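Triggering receptor expressed on myeloid cells 1 (PDB 1U9K) serves as a cell-surface receptor that amplifies inflammatory responses by signalling through the adapter TYROBP/DAP12, and is represented by its extracellular immunoglobulin domain. Local coordinates at residues Ala34-Pro39 / Val94-Pro99; Ser88-Cys93 / Pro108-Val113; Asn30-Trp35 / Leu47-Arg52. All coordinates share one frame; numbering follows the deposited sequence.

Contact 1 of 3, residues Ala34-Pro39 / Val94-Pro99. With ZN (zinc ion), chain D.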
loop_
_atom_site.group_PDB
_atom_site.type_symbol
_atom_site.label_atom_id
_atom_site.label_comp_id
_atom_site.label_asym_id
_atom_site.label_seq_id
_atom_site.Cartn_x
_atom_site.Cartn_y
_atom_site.Cartn_z
ATOM N N ALA A 34 3.723 3.332 -3.248
ATOM C CA ALA A 34 2.900 2.358 -3.894
ATOM C C ALA A 34 2.421 1.304 -2.924
ATOM O O ALA A 34 3.054 1.008 -1.897
ATOM C CB ALA A 34 3.609 1.718 -5.009
ATOM N N TRP A 35 1.302 0.706 -3.300
ATOM C CA TRP A 35 0.783 -0.513 -2.686
ATOM C C TRP A 35 0.991 -1.667 -3.653
ATOM O O TRP A 35 0.660 -1.540 -4.809
ATOM C CB TRP A 35 -0.698 -0.338 -2.448
ATOM C CG TRP A 35 -1.459 -1.487 -1.757
ATOM C CD1 TRP A 35 -2.555 -2.106 -2.257
ATOM C CD2 TRP A 35 -1.275 -2.003 -0.429
ATOM N NE1 TRP A 35 -3.051 -2.999 -1.353
ATOM C CE2 TRP A 35 -2.299 -2.937 -0.204
ATOM C CE3 TRP A 35 -0.374 -1.732 0.623
ATOM C CZ2 TRP A 35 -2.427 -3.625 0.973
ATOM C CZ3 TRP A 35 -0.499 -2.420 1.803
ATOM C CH2 TRP A 35 -1.515 -3.363 1.972
ATOM N N GLN A 36 1.551 -2.768 -3.162
ATOM C CA GLN A 36 1.911 -3.925 -3.963
ATOM C C GLN A 36 1.324 -5.198 -3.385
ATOM O O GLN A 36 1.147 -5.319 -2.182
ATOM C CB GLN A 36 3.423 -4.121 -4.048
ATOM C CG GLN A 36 4.151 -2.894 -4.706
ATOM C CD GLN A 36 5.614 -3.205 -4.992
ATOM O OE1 GLN A 36 6.299 -3.707 -4.111
ATOM N NE2 GLN A 36 6.075 -2.948 -6.210
ATOM N N ARG A 37 0.977 -6.124 -4.252
ATOM C CA ARG A 37 0.697 -7.467 -3.843
ATOM C C ARG A 37 1.922 -8.326 -4.185
ATOM O O ARG A 37 2.653 -8.050 -5.146
ATOM C CB ARG A 37 -0.546 -7.961 -4.531
ATOM C CG ARG A 37 -1.045 -9.295 -4.122
ATOM C CD ARG A 37 -2.406 -9.573 -4.732
ATOM N NE ARG A 37 -2.980 -10.782 -4.182
ATOM C CZ ARG A 37 -4.182 -11.262 -4.523
ATOM N NH1 ARG A 37 -4.948 -10.626 -5.405
ATOM N NH2 ARG A 37 -4.622 -12.350 -3.973
ATOM N N LEU A 38 2.151 -9.328 -3.362
ATOM C CA LEU A 38 3.317 -10.200 -3.523
ATOM C C LEU A 38 2.880 -11.630 -3.752
ATOM O O LEU A 38 2.892 -12.440 -2.828
ATOM C CB LEU A 38 4.211 -10.109 -2.294
ATOM C CG LEU A 38 4.725 -8.721 -1.896
ATOM C CD1 LEU A 38 5.440 -8.646 -0.503
ATOM C CD2 LEU A 38 5.613 -8.176 -2.929
ATOM N N PRO A 39 2.523 -11.984 -4.992
ATOM C CA PRO A 39 2.219 -13.374 -5.292
ATOM C C PRO A 39 3.474 -14.241 -5.144
ATOM O O PRO A 39 4.591 -13.824 -5.468
ATOM C CB PRO A 39 1.606 -13.297 -6.690
ATOM C CG PRO A 39 2.247 -12.103 -7.314
ATOM C CD PRO A 39 2.573 -11.169 -6.183
ATOM N N VAL A 94 5.281 0.543 -0.211
ATOM C CA VAL A 94 6.663 0.775 -0.546
ATOM C C VAL A 94 6.917 2.180 -1.039
ATOM O O VAL A 94 6.010 2.888 -1.530
ATOM C CB VAL A 94 7.138 -0.158 -1.636
ATOM C CG1 VAL A 94 7.033 -1.624 -1.205
ATOM C CG2 VAL A 94 6.418 0.145 -2.984
ATOM N N ILE A 95 8.161 2.598 -0.869
ATOM C CA ILE A 95 8.724 3.667 -1.716
ATOM C C ILE A 95 8.996 3.009 -3.065
ATOM O O ILE A 95 9.729 2.014 -3.146
ATOM C CB ILE A 95 9.975 4.264 -1.141
ATOM C CG1 ILE A 95 9.765 4.757 0.297
ATOM C CG2 ILE A 95 10.517 5.411 -2.097
ATOM C CD1 ILE A 95 8.648 5.784 0.455
ATOM N N TYR A 96 8.408 3.597 -4.103
ATOM C CA TYR A 96 8.425 3.134 -5.453
ATOM C C TYR A 96 9.304 3.991 -6.354
ATOM O O TYR A 96 9.051 5.195 -6.570
ATOM C CB TYR A 96 7.016 3.095 -5.960
ATOM C CG TYR A 96 6.806 2.390 -7.292
ATOM C CD1 TYR A 96 6.875 1.004 -7.405
ATOM C CD2 TYR A 96 6.472 3.133 -8.421
ATOM C CE1 TYR A 96 6.669 0.374 -8.626
ATOM C CE2 TYR A 96 6.264 2.523 -9.650
ATOM C CZ TYR A 96 6.340 1.141 -9.737
ATOM O OH TYR A 96 6.139 0.565 -10.951
ATOM N N HIS A 97 10.367 3.369 -6.845
ATOM C CA HIS A 97 11.370 4.059 -7.661
ATOM C C HIS A 97 12.079 3.096 -8.606
ATOM O O HIS A 97 13.285 2.907 -8.505
ATOM C CB HIS A 97 12.387 4.772 -6.769
ATOM C CG HIS A 97 12.951 3.884 -5.632
ATOM N ND1 HIS A 97 13.721 4.389 -4.606
ATOM C CD2 HIS A 97 12.838 2.556 -5.400
ATOM C CE1 HIS A 97 14.057 3.408 -3.789
ATOM N NE2 HIS A 97 13.534 2.287 -4.248
ATOM N N PRO A 98 11.355 2.507 -9.550
ATOM C CA PRO A 98 11.976 1.537 -10.444
ATOM C C PRO A 98 12.960 2.241 -11.408
ATOM O O PRO A 98 12.746 3.411 -11.733
ATOM C CB PRO A 98 10.798 0.912 -11.199
ATOM C CG PRO A 98 9.734 1.926 -11.157
ATOM C CD PRO A 98 9.934 2.733 -9.856
ATOM N N PRO A 99 14.003 1.571 -11.863
ATOM C CA PRO A 99 14.273 0.164 -11.571
ATOM C C PRO A 99 14.963 -0.124 -10.230
ATOM O O PRO A 99 15.310 -1.275 -10.021
ATOM C CB PRO A 99 15.162 -0.266 -12.738
ATOM C CG PRO A 99 15.878 0.979 -13.140
ATOM C CD PRO A 99 14.960 2.117 -12.793
HETATM ZN ZN ZN D . 13.963 6.620 -4.185
#

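Contact 2 of 3, residues Ser88-Cys93 / Pro108-Val113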
loop_
_atom_site.group_PDB
_atom_site.type_symbol
_atom_site.label_atom_id
_atom_site.label_comp_id
_atom_site.label_asym_id
_atom_site.label_seq_id
_atom_site.Cartn_x
_atom_site.Cartn_y
_atom_site.Cartn_z
ATOM N N SER A 88 -7.207 -12.375 -0.622
ATOM C CA SER A 88 -6.296 -12.939 0.338
ATOM C C SER A 88 -4.869 -13.089 -0.265
ATOM O O SER A 88 -4.707 -13.588 -1.371
ATOM C CB SER A 88 -6.783 -14.269 0.844
ATOM O OG SER A 88 -8.039 -14.163 1.497
ATOM N N GLY A 89 -3.861 -12.634 0.488
ATOM C CA GLY A 89 -2.485 -12.648 0.021
ATOM C C GLY A 89 -1.579 -11.761 0.811
ATOM O O GLY A 89 -2.019 -11.195 1.820
ATOM N N LEU A 90 -0.328 -11.629 0.363
ATOM C CA LEU A 90 0.667 -10.811 1.045
ATOM C C LEU A 90 0.775 -9.494 0.241
ATOM O O LEU A 90 0.856 -9.515 -0.999
ATOM C CB LEU A 90 1.995 -11.557 1.107
ATOM C CG LEU A 90 3.069 -10.873 1.915
ATOM C CD1 LEU A 90 2.667 -10.810 3.331
ATOM C CD2 LEU A 90 4.420 -11.656 1.732
ATOM N N TYR A 91 0.792 -8.365 0.945
ATOM C CA TYR A 91 0.837 -7.037 0.354
ATOM C C TYR A 91 1.836 -6.194 1.108
ATOM O O TYR A 91 2.202 -6.517 2.209
ATOM C CB TYR A 91 -0.505 -6.329 0.491
ATOM C CG TYR A 91 -1.641 -6.939 -0.240
ATOM C CD1 TYR A 91 -2.451 -7.908 0.363
ATOM C CD2 TYR A 91 -1.982 -6.513 -1.538
ATOM C CE1 TYR A 91 -3.522 -8.469 -0.313
ATOM C CE2 TYR A 91 -3.058 -7.102 -2.229
ATOM C CZ TYR A 91 -3.793 -8.067 -1.629
ATOM O OH TYR A 91 -4.865 -8.657 -2.263
ATOM N N ARG A 92 2.284 -5.110 0.506
ATOM C CA ARG A 92 3.083 -4.160 1.228
ATOM C C ARG A 92 2.925 -2.791 0.645
ATOM O O ARG A 92 2.596 -2.637 -0.526
ATOM C CB ARG A 92 4.555 -4.542 1.174
ATOM C CG ARG A 92 5.059 -4.729 -0.205
ATOM C CD ARG A 92 6.484 -5.148 -0.298
ATOM N NE ARG A 92 6.982 -5.011 -1.667
ATOM C CZ ARG A 92 8.117 -5.574 -2.090
ATOM N NH1 ARG A 92 8.848 -6.256 -1.282
ATOM N NH2 ARG A 92 8.535 -5.428 -3.325
ATOM N N CYS A 93 3.204 -1.791 1.464
ATOM C CA CYS A 93 3.424 -0.406 1.030
ATOM C C CYS A 93 4.929 -0.198 0.833
ATOM O O CYS A 93 5.751 -0.679 1.637
ATOM C CB CYS A 93 3.088 0.603 2.140
ATOM S SG CYS A 93 1.427 0.630 2.776
ATOM N N PRO A 108 5.087 -6.086 5.924
ATOM C CA PRO A 108 4.161 -6.765 5.038
ATOM C C PRO A 108 2.879 -7.097 5.800
ATOM O O PRO A 108 2.880 -7.310 7.013
ATOM C CB PRO A 108 4.943 -8.016 4.607
ATOM C CG PRO A 108 6.366 -7.654 4.768
ATOM C CD PRO A 108 6.403 -6.732 5.929
ATOM N N VAL A 109 1.790 -7.085 5.062
ATOM C CA VAL A 109 0.444 -7.303 5.520
ATOM C C VAL A 109 -0.016 -8.595 4.918
ATOM O O VAL A 109 -0.113 -8.676 3.725
ATOM C CB VAL A 109 -0.485 -6.164 4.948
ATOM C CG1 VAL A 109 -1.865 -6.426 5.282
ATOM C CG2 VAL A 109 -0.043 -4.793 5.492
ATOM N N ARG A 110 -0.303 -9.590 5.735
ATOM C CA ARG A 110 -0.878 -10.863 5.306
ATOM C C ARG A 110 -2.395 -10.694 5.486
ATOM O O ARG A 110 -2.899 -10.739 6.606
ATOM C CB ARG A 110 -0.353 -12.037 6.133
ATOM C CG ARG A 110 -1.013 -13.413 5.808
ATOM C CD ARG A 110 -0.770 -13.936 4.406
ATOM N NE ARG A 110 0.650 -14.209 4.295
ATOM C CZ ARG A 110 1.266 -14.645 3.220
ATOM N NH1 ARG A 110 0.599 -14.945 2.116
ATOM N NH2 ARG A 110 2.564 -14.799 3.261
ATOM N N LEU A 111 -3.079 -10.457 4.388
ATOM C CA LEU A 111 -4.524 -10.316 4.361
ATOM C C LEU A 111 -5.181 -11.672 4.182
ATOM O O LEU A 111 -4.900 -12.394 3.224
ATOM C CB LEU A 111 -4.944 -9.363 3.250
ATOM C CG LEU A 111 -6.428 -9.177 2.950
ATOM C CD1 LEU A 111 -7.080 -8.547 4.191
ATOM C CD2 LEU A 111 -6.630 -8.343 1.711
ATOM N N VAL A 112 -6.019 -12.015 5.137
ATOM C CA VAL A 112 -6.835 -13.249 5.086
ATOM C C VAL A 112 -8.295 -12.858 5.136
ATOM O O VAL A 112 -8.769 -12.383 6.131
ATOM C CB VAL A 112 -6.504 -14.202 6.229
ATOM C CG1 VAL A 112 -7.280 -15.512 6.117
ATOM C CG2 VAL A 112 -5.018 -14.482 6.222
ATOM N N VAL A 113 -8.986 -13.054 4.017
ATOM C CA VAL A 113 -10.381 -12.724 3.880
ATOM C C VAL A 113 -11.193 -13.997 3.808
ATOM O O VAL A 113 -10.899 -14.864 3.004
ATOM C CB VAL A 113 -10.673 -11.911 2.571
ATOM C CG1 VAL A 113 -12.143 -11.554 2.498
ATOM C CG2 VAL A 113 -9.800 -10.676 2.478
#

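Contact 3 of 3, residues Asn30-Trp35 / Leu47-Arg52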
loop_
_atom_site.group_PDB
_atom_site.type_symbol
_atom_site.label_atom_id
_atom_site.label_comp_id
_atom_site.label_asym_id
_atom_site.label_seq_id
_atom_site.Cartn_x
_atom_site.Cartn_y
_atom_site.Cartn_z
ATOM N N ASN A 30 9.701 13.573 -1.368
ATOM C CA ASN A 30 9.583 13.735 -2.818
ATOM C C ASN A 30 9.765 12.390 -3.568
ATOM O O ASN A 30 10.381 12.315 -4.649
ATOM C CB ASN A 30 10.571 14.800 -3.307
ATOM C CG ASN A 30 10.189 15.363 -4.684
ATOM O OD1 ASN A 30 9.061 15.144 -5.126
ATOM N ND2 ASN A 30 11.117 16.050 -5.370
ATOM N N SER A 31 9.306 11.323 -2.965
ATOM C CA SER A 31 9.345 10.020 -3.597
ATOM C C SER A 31 7.924 9.551 -3.842
ATOM O O SER A 31 6.974 9.865 -3.085
ATOM C CB SER A 31 10.082 8.977 -2.717
ATOM O OG SER A 31 11.414 9.350 -2.503
ATOM N N GLN A 32 7.791 8.756 -4.885
ATOM C CA GLN A 32 6.577 8.036 -5.140
ATOM C C GLN A 32 6.396 6.875 -4.122
ATOM O O GLN A 32 7.377 6.234 -3.657
ATOM C CB GLN A 32 6.606 7.494 -6.580
ATOM C CG GLN A 32 5.277 7.059 -7.088
ATOM C CD GLN A 32 5.295 6.839 -8.601
ATOM O OE1 GLN A 32 6.298 6.390 -9.146
ATOM N NE2 GLN A 32 4.199 7.167 -9.269
ATOM N N LYS A 33 5.137 6.604 -3.818
ATOM C CA LYS A 33 4.757 5.484 -2.975
ATOM C C LYS A 33 3.769 4.590 -3.683
ATOM O O LYS A 33 3.086 4.993 -4.615
ATOM C CB LYS A 33 4.221 5.934 -1.619
ATOM C CG LYS A 33 5.256 6.741 -0.803
ATOM C CD LYS A 33 4.981 8.196 -0.851
ATOM C CE LYS A 33 6.022 9.029 -0.084
ATOM N NZ LYS A 33 5.981 10.404 -0.507
ATOM N N ALA A 34 3.723 3.332 -3.248
ATOM C CA ALA A 34 2.900 2.358 -3.894
ATOM C C ALA A 34 2.421 1.304 -2.924
ATOM O O ALA A 34 3.054 1.008 -1.897
ATOM C CB ALA A 34 3.609 1.718 -5.009
ATOM N N TRP A 35 1.302 0.706 -3.300
ATOM C CA TRP A 35 0.783 -0.513 -2.686
ATOM C C TRP A 35 0.991 -1.667 -3.653
ATOM O O TRP A 35 0.660 -1.540 -4.809
ATOM C CB TRP A 35 -0.698 -0.338 -2.448
ATOM C CG TRP A 35 -1.459 -1.487 -1.757
ATOM C CD1 TRP A 35 -2.555 -2.106 -2.257
ATOM C CD2 TRP A 35 -1.275 -2.003 -0.429
ATOM N NE1 TRP A 35 -3.051 -2.999 -1.353
ATOM C CE2 TRP A 35 -2.299 -2.937 -0.204
ATOM C CE3 TRP A 35 -0.374 -1.732 0.623
ATOM C CZ2 TRP A 35 -2.427 -3.625 0.973
ATOM C CZ3 TRP A 35 -0.499 -2.420 1.803
ATOM C CH2 TRP A 35 -1.515 -3.363 1.972
ATOM N N LEU A 47 -0.229 -2.101 -7.496
ATOM C CA LEU A 47 -1.660 -2.009 -7.572
ATOM C C LEU A 47 -2.109 -0.545 -7.724
ATOM O O LEU A 47 -3.060 -0.299 -8.366
ATOM C CB LEU A 47 -2.273 -2.623 -6.340
ATOM C CG LEU A 47 -2.044 -4.130 -6.276
ATOM C CD1 LEU A 47 -2.523 -4.625 -4.975
ATOM C CD2 LEU A 47 -2.777 -4.730 -7.384
ATOM N N VAL A 48 -1.413 0.391 -7.074
ATOM C CA VAL A 48 -1.802 1.794 -7.062
ATOM C C VAL A 48 -0.582 2.567 -6.613
ATOM O O VAL A 48 0.151 2.101 -5.777
ATOM C CB VAL A 48 -3.065 2.033 -6.180
ATOM C CG1 VAL A 48 -2.867 1.579 -4.745
ATOM C CG2 VAL A 48 -3.531 3.525 -6.260
ATOM N N VAL A 49 -0.381 3.713 -7.223
ATOM C CA VAL A 49 0.760 4.573 -6.940
ATOM C C VAL A 49 0.332 5.997 -6.706
ATOM O O VAL A 49 -0.714 6.393 -7.184
ATOM C CB VAL A 49 1.776 4.561 -8.095
ATOM C CG1 VAL A 49 2.355 3.167 -8.281
ATOM C CG2 VAL A 49 1.128 5.054 -9.380
ATOM N N THR A 50 1.115 6.759 -5.942
ATOM C CA THR A 50 0.869 8.179 -5.838
ATOM C C THR A 50 1.302 8.886 -7.089
ATOM O O THR A 50 2.004 8.324 -7.944
ATOM C CB THR A 50 1.555 8.808 -4.618
ATOM O OG1 THR A 50 2.974 8.609 -4.682
ATOM C CG2 THR A 50 1.138 8.151 -3.342
ATOM N N GLN A 51 0.823 10.121 -7.248
ATOM C CA GLN A 51 1.155 10.900 -8.453
ATOM C C GLN A 51 1.880 12.188 -8.110
ATOM O O GLN A 51 1.863 12.649 -6.963
ATOM C CB GLN A 51 -0.081 11.182 -9.297
ATOM C CG GLN A 51 -0.605 9.949 -10.113
ATOM C CD GLN A 51 0.412 9.334 -11.122
ATOM O OE1 GLN A 51 1.199 10.039 -11.773
ATOM N NE2 GLN A 51 0.344 8.026 -11.274
ATOM N N ARG A 52 2.538 12.744 -9.129
ATOM C CA ARG A 52 3.288 13.971 -9.012
ATOM C C ARG A 52 2.327 15.140 -8.790
ATOM O O ARG A 52 1.214 15.103 -9.316
ATOM C CB ARG A 52 4.141 14.226 -10.279
ATOM C CG ARG A 52 5.607 13.737 -10.106
ATOM C CD ARG A 52 6.512 13.858 -11.347
ATOM N NE ARG A 52 7.703 13.002 -11.215
ATOM C CZ ARG A 52 7.792 11.708 -11.599
ATOM N NH1 ARG A 52 6.756 11.060 -12.159
ATOM N NH2 ARG A 52 8.927 11.033 -11.404
#

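Contact 1 of 3, residues Ala34-Pro39 / Val94-Pro99
Val94 meets Ala34 through both backbone and side chain. Its amide gives a hydrogen bond to Ala34 O (Val94 N to Ala34 O, 2.8 Å), and its carbonyl receives the return bond from Ala34 N, which makes the two residues an antiparallel hydrogen-bonded pair. Above this pair Val94 CG2 rests 3.8 Å from Ala34 CB, while its other branch is turned to Gln36: CG1 of Val94 lies 3.6 Å from Gln36 OE1, the glutamine side chain running across the valine at about a right angle. The same OE1 accepts a hydrogen bond from Arg92 NE and the Gln36 NE2 end is bonded to Thr46 OG1, a pair of polar ties that fixes the rotation of this buried amide. In the V-set immunoglobulin fold these strands are F (89-96), central in the front sheet, and its neighbour C (32-37), and the patch built by Ala34, Gln36, Val94 and Tyr96 is on the face turned away from the second sheet. Ile95 is directed away from strand 32-37 and packs on Val103 and Leu105. At Tyr96, CB comes within 3.8 Å of Ala34 CB. The ring is set anti to the backbone N (chi1 -169°), which carries its CE1 edge toward Gln36; NE2 of Gln36 approaches that edge near the ring plane, 4.2 Å from Tyr96 CE1, with amide and ring planes 75° apart. His97 turns to the metal: its ND1 binds a zinc ion at 2.3 Å, and its NE2 is hydrogen-bonded to Asp101 O, so both ring nitrogens are engaged. Farther on, Pro98 folds back over the tyrosine, its CD lying 3.6 Å above the centre of one face of the Tyr96 ring.

Contact 2 of 3, residues Ser88-Cys93 / Pro108-Val113
Tyr91 and Val109 form a hydrogen-bonded pair at the heart of the F-G hairpin of this V-set domain, with strands 89-96 and 103-113 running antiparallel. Gly89 and Leu111 form a second such pair, and Leu90 and Arg110 a non-hydrogen-bonded one between them. Chi1 of -65° lays the Tyr91 ring beside Leu111, CE1 of the tyrosine 3.7 Å from Leu111 CD2, and Val109 O lies at the ring edge. Tyr91 OH is hydrogen-bonded to Asp87 O, four residues back, the arrangement of the tyrosine corner known from immunoglobulin folds. Trp35, with its ring about parallel to that of Tyr91, lies beside it in the core.

Leu90 and Arg110 are on the opposite face. Arg110 starts out extended but bends at chi2 (64°) and again at chi3, which folds its guanidinium back over the neighbouring strand: Leu90 CB sits 3.7 Å above one face of the group, toward its rim. From this position Arg110 NH2 makes a salt bridge to Glu6 OE1. Leu90 lies alongside Pro108, both side chains pointing the same way, with CD1 of the leucine 3.8 Å from CB of the proline. At the far end Ser88 OG is held by two bonds, giving one to Val85 O and accepting a nearly straight one (165°) from Val113 N, 2.9 Å from OG.

Contact 3 of 3, residues Asn30-Trp35 / Leu47-Arg52
Gln32 and Thr50 lie alongside one another with their side chains running antiparallel where strands 32-37 (C) and 45-49 (C') part, Gln32 reaching across to the chain after strand 45-49 and Thr50 reaching back to Lys33. With its chain extended, the glutamine carries NE2 to Thr50 O, 2.8 Å away; the bond is almost straight (175°), is nearly along the C=O axis and falls in the amide plane, which sets the rotation of the amide about its last torsion. The threonine answers with its own side chain. A chi1 of 59° places OG1 over the backbone of its own residue, flanked by N and C, where it accepts a hydrogen bond from Lys33 N, 3.1 Å from OG1, while Thr50 N donates to Lys33 O. The hydroxyl thus takes the place of a strand carbonyl just after strand 45-49 ends. One residue earlier, Val49 is on the Ala34 side of the sheet, CG1 being 3.8 Å from Ala34 CB, and its CG2 touches Gln32 NE2 at 3.7 Å.

On the other face Leu47 comes to the indole at a slant, its CD1 3.7 Å from Trp35 CD1. Val48 directs CG1 to Trp35 CB, also 3.7 Å away. Backbone bonds from Trp35 N to Val48 O and from Leu47 N to Trp35 O continue the antiparallel pairing, in which Trp35 and Val48 are a hydrogen-bonded pair.

Trp35 is the core tryptophan of the immunoglobulin fold, packed on Cys93 of the disulfide with Cys21 and on Val78 and Met80 of strand 75-80. Leu47 and Val48 lean on Phe65 of strand 65-70, and Lys33 reaches Tyr28 O at the end of helix 25-28 and makes a cation-pi contact with Phe23.

In the fold
All three contacts lie in one sheet of the V-set sandwich, whose strands run 7-11, 103-113, 89-96, 32-37 and 45-49. Contact 1 joins the central strand 89-96 to its neighbour 32-37; contact 2 extends the pairing to 103-113, and contact 3 to the outer strand 45-49. The centre of contact 1 is about 13 Å from that of contact 2 and about 9 Å from that of contact 3; contacts 2 and 3 are about 18 Å apart. Along the chain, contact 3 is complete before contact 2 begins, while contact 1 starts from the same strand as contact 3 and its segments alternate with those of contact 2. Contact 1 therefore joins the C-C' and F-G hairpins of the receptor's extracellular domain.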